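Local atomic coordinates of ABC transporter, substrate binding protein (Aeropyrum pernix, PDB entry 3EAF), a protein that probably binds a small solute outside the cell and delivers it to an ABC transporter, as periplasmic-binding-protein relatives do, and also carries a magnesium ion. Residues A[298-301]-A[302-306]; A[289-292]-A[293-297]; A[370-373]-A[374-377]. All blocks are in the same frame, centred on the assembly; numbering follows the deposited sequence.

Interaction 1: residues A[298-301]-A[302-306]; sequences WLLI and KAIES
With CG of Trp-298 anti to the backbone N (chi1 -157°) and the chain of Lys-302 bent at chi2 (-99°), the indole and the lysine methylenes run side by side, pointing the same way. CE of Lys-302 comes obliquely to the ring, 3.5 Å from NE1 of Trp-298, while the terminal NZ hydrogen-bonds the carbonyl O of Asp-330. NE1 of Trp-298 donates in the ring plane to a water 2.9 Å away, which returns a weak, 3.4 Å bond to OE1 of Glu-305. This is the late part of helix 288-304, where four i to i+4 backbone bonds run from Lys-302 N to Trp-298 O (2.9 Å) through Glu-305 N to Ile-301 O (2.9 Å). Here Leu-299 touches Tyr-341, a magnesium ligand, and Ile-301 and Ile-304 pack on strand 47-56. The Glu-305 side chain crosses that of Ile-301, with OE2 3.7 Å from CG2; an alanine here would probably cost the water its weak acceptor and remove the carboxylate from beside that methyl. CD1 of Ile-304 reaches CG of Leu-300 at 4.1 Å, and Leu-320 of helix 317-326 touches both side chains. OG of Ser-306 donates to the carbonyl O of Lys-302 at 2.7 Å.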
# COMPACT_ATOMS: atom_id res chain seq x y z
N TRP A 298 -3.08 4.65 12.60
CA TRP A 298 -3.41 3.77 13.72
C TRP A 298 -2.18 3.01 14.22
O TRP A 298 -2.02 2.82 15.43
CB TRP A 298 -4.50 2.76 13.33
CG TRP A 298 -5.30 2.20 14.49
CD1 TRP A 298 -5.03 2.32 15.83
CD2 TRP A 298 -6.49 1.41 14.39
NE1 TRP A 298 -5.99 1.67 16.57
CE2 TRP A 298 -6.89 1.09 15.71
CE3 TRP A 298 -7.25 0.93 13.32
CZ2 TRP A 298 -8.03 0.32 15.98
CZ3 TRP A 298 -8.40 0.17 13.59
CH2 TRP A 298 -8.77 -0.11 14.91
N LEU A 299 -1.33 2.57 13.29
CA LEU A 299 -0.09 1.90 13.67
C LEU A 299 0.76 2.82 14.55
O LEU A 299 1.35 2.37 15.53
CB LEU A 299 0.69 1.43 12.44
CG LEU A 299 2.00 0.66 12.71
CD1 LEU A 299 1.71 -0.73 13.31
CD2 LEU A 299 2.84 0.53 11.44
N LEU A 300 0.84 4.09 14.18
CA LEU A 300 1.53 5.10 14.99
C LEU A 300 0.91 5.23 16.39
O LEU A 300 1.63 5.27 17.40
CB LEU A 300 1.54 6.45 14.27
CG LEU A 300 2.09 7.66 15.03
CD1 LEU A 300 3.58 7.50 15.31
CD2 LEU A 300 1.81 8.95 14.27
N ILE A 301 -0.42 5.31 16.45
CA ILE A 301 -1.15 5.39 17.72
C ILE A 301 -0.79 4.23 18.64
O ILE A 301 -0.53 4.43 19.83
CB ILE A 301 -2.70 5.39 17.49
CG1 ILE A 301 -3.14 6.59 16.63
CG2 ILE A 301 -3.46 5.33 18.82
CD1 ILE A 301 -2.59 7.93 17.06
N LYS A 302 -0.77 3.02 18.09
CA LYS A 302 -0.42 1.82 18.86
C LYS A 302 1.01 1.90 19.39
O LYS A 302 1.27 1.50 20.53
CB LYS A 302 -0.67 0.55 18.03
CG LYS A 302 -2.14 0.31 17.67
CD LYS A 302 -2.84 -0.70 18.59
CE LYS A 302 -4.25 -0.99 18.10
NZ LYS A 302 -4.88 -2.18 18.72
N ALA A 303 1.93 2.45 18.59
CA ALA A 303 3.31 2.67 19.03
C ALA A 303 3.36 3.62 20.24
O ALA A 303 4.02 3.34 21.23
CB ALA A 303 4.17 3.21 17.89
N ILE A 304 2.65 4.74 20.15
CA ILE A 304 2.55 5.73 21.24
C ILE A 304 1.97 5.12 22.52
O ILE A 304 2.46 5.38 23.62
CB ILE A 304 1.73 6.98 20.82
CG1 ILE A 304 2.42 7.69 19.65
CG2 ILE A 304 1.54 7.94 22.02
CD1 ILE A 304 1.52 8.65 18.92
N GLU A 305 0.93 4.30 22.36
CA GLU A 305 0.30 3.61 23.49
C GLU A 305 1.23 2.57 24.13
O GLU A 305 0.94 2.08 25.22
CB GLU A 305 -1.00 2.95 23.05
CG GLU A 305 -2.10 3.93 22.70
CD GLU A 305 -3.30 3.29 22.04
OE1 GLU A 305 -3.17 2.19 21.44
OE2 GLU A 305 -4.39 3.89 22.11
N SER A 306 2.33 2.26 23.45
CA SER A 306 3.32 1.27 23.89
C SER A 306 4.55 1.88 24.57
O SER A 306 5.42 1.14 25.04
CB SER A 306 3.78 0.42 22.70
OG SER A 306 2.68 -0.21 22.06
O HOH W 1 -5.87 1.87 19.47

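Interaction 2: residues A[289-292]-A[293-297]; sequences RVVQ and GFVNV
The carbonyl O of Gln-292 and the amide OD1 of Asn-296 are bridged by one water, which donates to both, at 2.9 Å to Gln-292 O and 2.6 Å to Asn-296 OD1. The two residues are four apart on helix 288-304 of this periplasmic-binding-protein fold, so the water spans one turn. Direct backbone pairing is regular just before it: Gly-293 N donates to Arg-289 O, Phe-294 N to Val-290 O, and Val-295 N to Val-291 O, the last at 2.9 Å and 165°. At the next step the distance from Asn-296 N to Gln-292 O opens to 3.6 Å, and Asn-296 N instead makes a weak bond to Gly-293 O. The water donates to the carbonyl where the i to i+4 pairing lapses. ND2 of Asn-296 donates to the hydroxyl of Tyr-24 on helix 18-38, which Phe-294 also touches. A different side of the helix is apolar. CG1 of Val-291 meets CG1 of Val-295 at 4.0 Å, and Val-291 also touches Ile-269 and Ile-272 of helix 267-278, a neighbour that Phe-294 shares. In Val-295, chi1 (-64°) puts CG2 between the backbone N and the carbonyl carbon, close to two carbonyls, 3.3 Å from Val-291 O and 3.4 Å from Gln-292 O. Arg-289 reaches past strand 227-230 of the seven-stranded sheet: NE forms a salt bridge with Asp-236, and NH1 bonds Val-232 O. The helix start thus links parts belonging to the two sheets. NE2 of Gln-292 bonds the hydroxyl of Tyr-107, and to its OE1 Arg-289 NH1 donates in the guanidinium plane, onto a lone pair, at 2.7 Å and 151°.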
# COMPACT_ATOMS: atom_id res chain seq x y z
N ARG A 289 -9.03 2.87 0.08
CA ARG A 289 -7.98 3.90 0.15
C ARG A 289 -8.02 4.63 1.48
O ARG A 289 -6.99 4.90 2.09
CB ARG A 289 -8.11 4.89 -1.02
CG ARG A 289 -8.12 4.25 -2.42
CD ARG A 289 -7.09 3.12 -2.54
NE ARG A 289 -7.21 2.39 -3.80
CZ ARG A 289 -6.52 1.31 -4.11
NH1 ARG A 289 -5.65 0.80 -3.24
NH2 ARG A 289 -6.69 0.73 -5.29
N VAL A 290 -9.24 4.93 1.94
CA VAL A 290 -9.47 5.48 3.27
C VAL A 290 -8.93 4.55 4.36
O VAL A 290 -8.26 5.00 5.29
CB VAL A 290 -10.98 5.80 3.49
CG1 VAL A 290 -11.24 6.34 4.90
CG2 VAL A 290 -11.47 6.81 2.44
N VAL A 291 -9.19 3.25 4.23
CA VAL A 291 -8.63 2.27 5.16
C VAL A 291 -7.09 2.34 5.19
O VAL A 291 -6.49 2.34 6.26
CB VAL A 291 -9.10 0.83 4.83
CG1 VAL A 291 -8.45 -0.18 5.77
CG2 VAL A 291 -10.63 0.72 4.90
N GLN A 292 -6.47 2.42 4.01
CA GLN A 292 -5.01 2.41 3.90
C GLN A 292 -4.37 3.58 4.62
O GLN A 292 -3.31 3.42 5.25
CB GLN A 292 -4.57 2.35 2.43
CG GLN A 292 -4.93 1.01 1.78
CD GLN A 292 -4.47 0.90 0.35
OE1 GLN A 292 -5.23 1.15 -0.57
NE2 GLN A 292 -3.22 0.49 0.15
N GLY A 293 -5.01 4.74 4.54
CA GLY A 293 -4.58 5.93 5.27
C GLY A 293 -4.80 5.81 6.77
O GLY A 293 -3.91 6.11 7.57
N PHE A 294 -5.99 5.36 7.14
CA PHE A 294 -6.38 5.19 8.54
C PHE A 294 -5.43 4.25 9.29
O PHE A 294 -4.98 4.57 10.39
CB PHE A 294 -7.83 4.68 8.63
CG PHE A 294 -8.48 4.89 9.97
CD1 PHE A 294 -9.25 6.02 10.22
CD2 PHE A 294 -8.33 3.94 10.99
CE1 PHE A 294 -9.87 6.21 11.46
CE2 PHE A 294 -8.94 4.13 12.23
CZ PHE A 294 -9.70 5.26 12.47
N VAL A 295 -5.13 3.10 8.69
CA VAL A 295 -4.28 2.10 9.35
C VAL A 295 -2.83 2.53 9.54
O VAL A 295 -2.19 2.07 10.49
CB VAL A 295 -4.34 0.70 8.67
CG1 VAL A 295 -5.75 0.11 8.76
CG2 VAL A 295 -3.81 0.74 7.22
N ASN A 296 -2.33 3.40 8.67
CA ASN A 296 -0.99 3.96 8.87
C ASN A 296 -0.92 4.83 10.12
O ASN A 296 -0.01 4.69 10.94
CB ASN A 296 -0.48 4.70 7.63
CG ASN A 296 0.04 3.74 6.55
OD1 ASN A 296 -0.16 2.53 6.64
ND2 ASN A 296 0.72 4.28 5.53
N VAL A 297 -1.90 5.71 10.29
CA VAL A 297 -1.99 6.54 11.49
C VAL A 297 -2.21 5.65 12.73
O VAL A 297 -1.56 5.86 13.77
CB VAL A 297 -3.11 7.59 11.36
CG1 VAL A 297 -3.32 8.34 12.66
CG2 VAL A 297 -2.79 8.56 10.20
O HOH W 2 -1.25 1.54 4.46

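Interaction 3: residues A[370-373]-A[374-377]; sequences EAPS and QVDC
Pro-372 lays its ring alongside Val-375, both side chains pointing the same way, with CB of Pro-372 3.8 Å from CG2 of Val-375 and the ring CG slightly farther, at 4.1 Å. The valine torsion accounts for the meeting: CG1 is anti to the backbone N (chi1 -177°), and CG2, anti to the carbonyl carbon, is the branch that faces the proline. The two residues are the first and last of a type I beta turn, with Ser-373 and Gln-374 at its corners, closed by Val-375 N donating to Pro-372 O at 3.2 Å. The N-H is fairly straight, at 160°, but approaches 55° above the carbonyl plane and so does not use a lone pair. This turn lies in the loop that carries the chain from edge strand 363-369 into helix 377-382. Next to the turn, CB of Ala-371 stands 4.2 Å from SG of Cys-377, and Cys-129 of helix 124-139 touches both side chains. The side chain of Asp-376, the N-cap residue, caps a backbone N at the start of helix 377-382, and its OD2 also pairs with Arg-379. Pro-372 O is shared by the turn N-H and NH2 of Arg-350, whose NH1 holds Ala-371 O and forms a salt bridge with Glu-370, so the turn probably depends on that arginine as much as on its apolar pairs.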
# COMPACT_ATOMS: atom_id res chain seq x y z
N GLU A 370 -1.06 -16.69 0.21
CA GLU A 370 0.33 -16.44 0.56
C GLU A 370 1.25 -17.18 -0.40
O GLU A 370 0.96 -18.32 -0.79
CB GLU A 370 0.60 -16.89 2.00
CG GLU A 370 1.85 -16.30 2.63
CD GLU A 370 2.13 -16.86 4.02
OE1 GLU A 370 1.19 -17.39 4.66
OE2 GLU A 370 3.28 -16.77 4.48
N ALA A 371 2.35 -16.54 -0.78
CA ALA A 371 3.38 -17.17 -1.59
C ALA A 371 4.02 -18.33 -0.81
O ALA A 371 4.04 -18.30 0.43
CB ALA A 371 4.44 -16.15 -1.98
N PRO A 372 4.53 -19.37 -1.52
CA PRO A 372 5.22 -20.47 -0.84
C PRO A 372 6.27 -19.97 0.15
O PRO A 372 6.94 -18.96 -0.11
CB PRO A 372 5.90 -21.23 -1.98
CG PRO A 372 5.06 -20.95 -3.18
CD PRO A 372 4.48 -19.57 -2.98
N SER A 373 6.40 -20.68 1.26
CA SER A 373 7.32 -20.30 2.33
C SER A 373 8.78 -20.20 1.87
O SER A 373 9.55 -19.40 2.40
CB SER A 373 7.22 -21.29 3.49
OG SER A 373 5.88 -21.35 3.99
N GLN A 374 9.15 -21.01 0.88
CA GLN A 374 10.55 -21.11 0.45
C GLN A 374 10.97 -19.97 -0.48
O GLN A 374 12.16 -19.80 -0.76
CB GLN A 374 10.82 -22.50 -0.18
CG GLN A 374 9.91 -22.89 -1.37
CD GLN A 374 9.71 -24.40 -1.54
OE1 GLN A 374 10.49 -25.22 -1.02
NE2 GLN A 374 8.68 -24.78 -2.28
N VAL A 375 10.00 -19.17 -0.93
CA VAL A 375 10.25 -18.08 -1.87
C VAL A 375 10.50 -16.79 -1.08
O VAL A 375 9.58 -16.25 -0.46
CB VAL A 375 9.08 -17.89 -2.86
CG1 VAL A 375 9.41 -16.80 -3.87
CG2 VAL A 375 8.74 -19.20 -3.56
N ASP A 376 11.74 -16.33 -1.10
CA ASP A 376 12.11 -15.14 -0.34
C ASP A 376 11.97 -13.88 -1.19
O ASP A 376 12.96 -13.24 -1.56
CB ASP A 376 13.53 -15.28 0.22
CG ASP A 376 13.77 -14.42 1.45
OD1 ASP A 376 12.97 -13.50 1.73
OD2 ASP A 376 14.77 -14.67 2.14
N CYS A 377 10.71 -13.56 -1.50
CA CYS A 377 10.36 -12.41 -2.35
C CYS A 377 11.03 -11.12 -1.90
O CYS A 377 11.59 -10.38 -2.72
CB CYS A 377 8.84 -12.22 -2.34
SG CYS A 377 7.88 -13.73 -2.15

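Overall arrangement
Interactions 2 and 1 follow one another on helix 288-304, their centres 14 Å apart. Interaction 2 is wholly buried, about 9 Å from the chain's centre, and its polar groups are paired with protein neighbours and a bridging water. Interaction 1 is also largely buried but sits at the helix's far end, its centre about 19 Å from the chain centre, where partly exposed lysine, glutamate and serine join the apolar residues. Interaction 3 belongs to a different element, the loop after the edge strand of the seven-stranded sheet; its nearest atoms are about 17 Å from interaction 2 and about 18 Å from interaction 1. It is partly exposed, and a single turn bond replaces their repeated helical ladder.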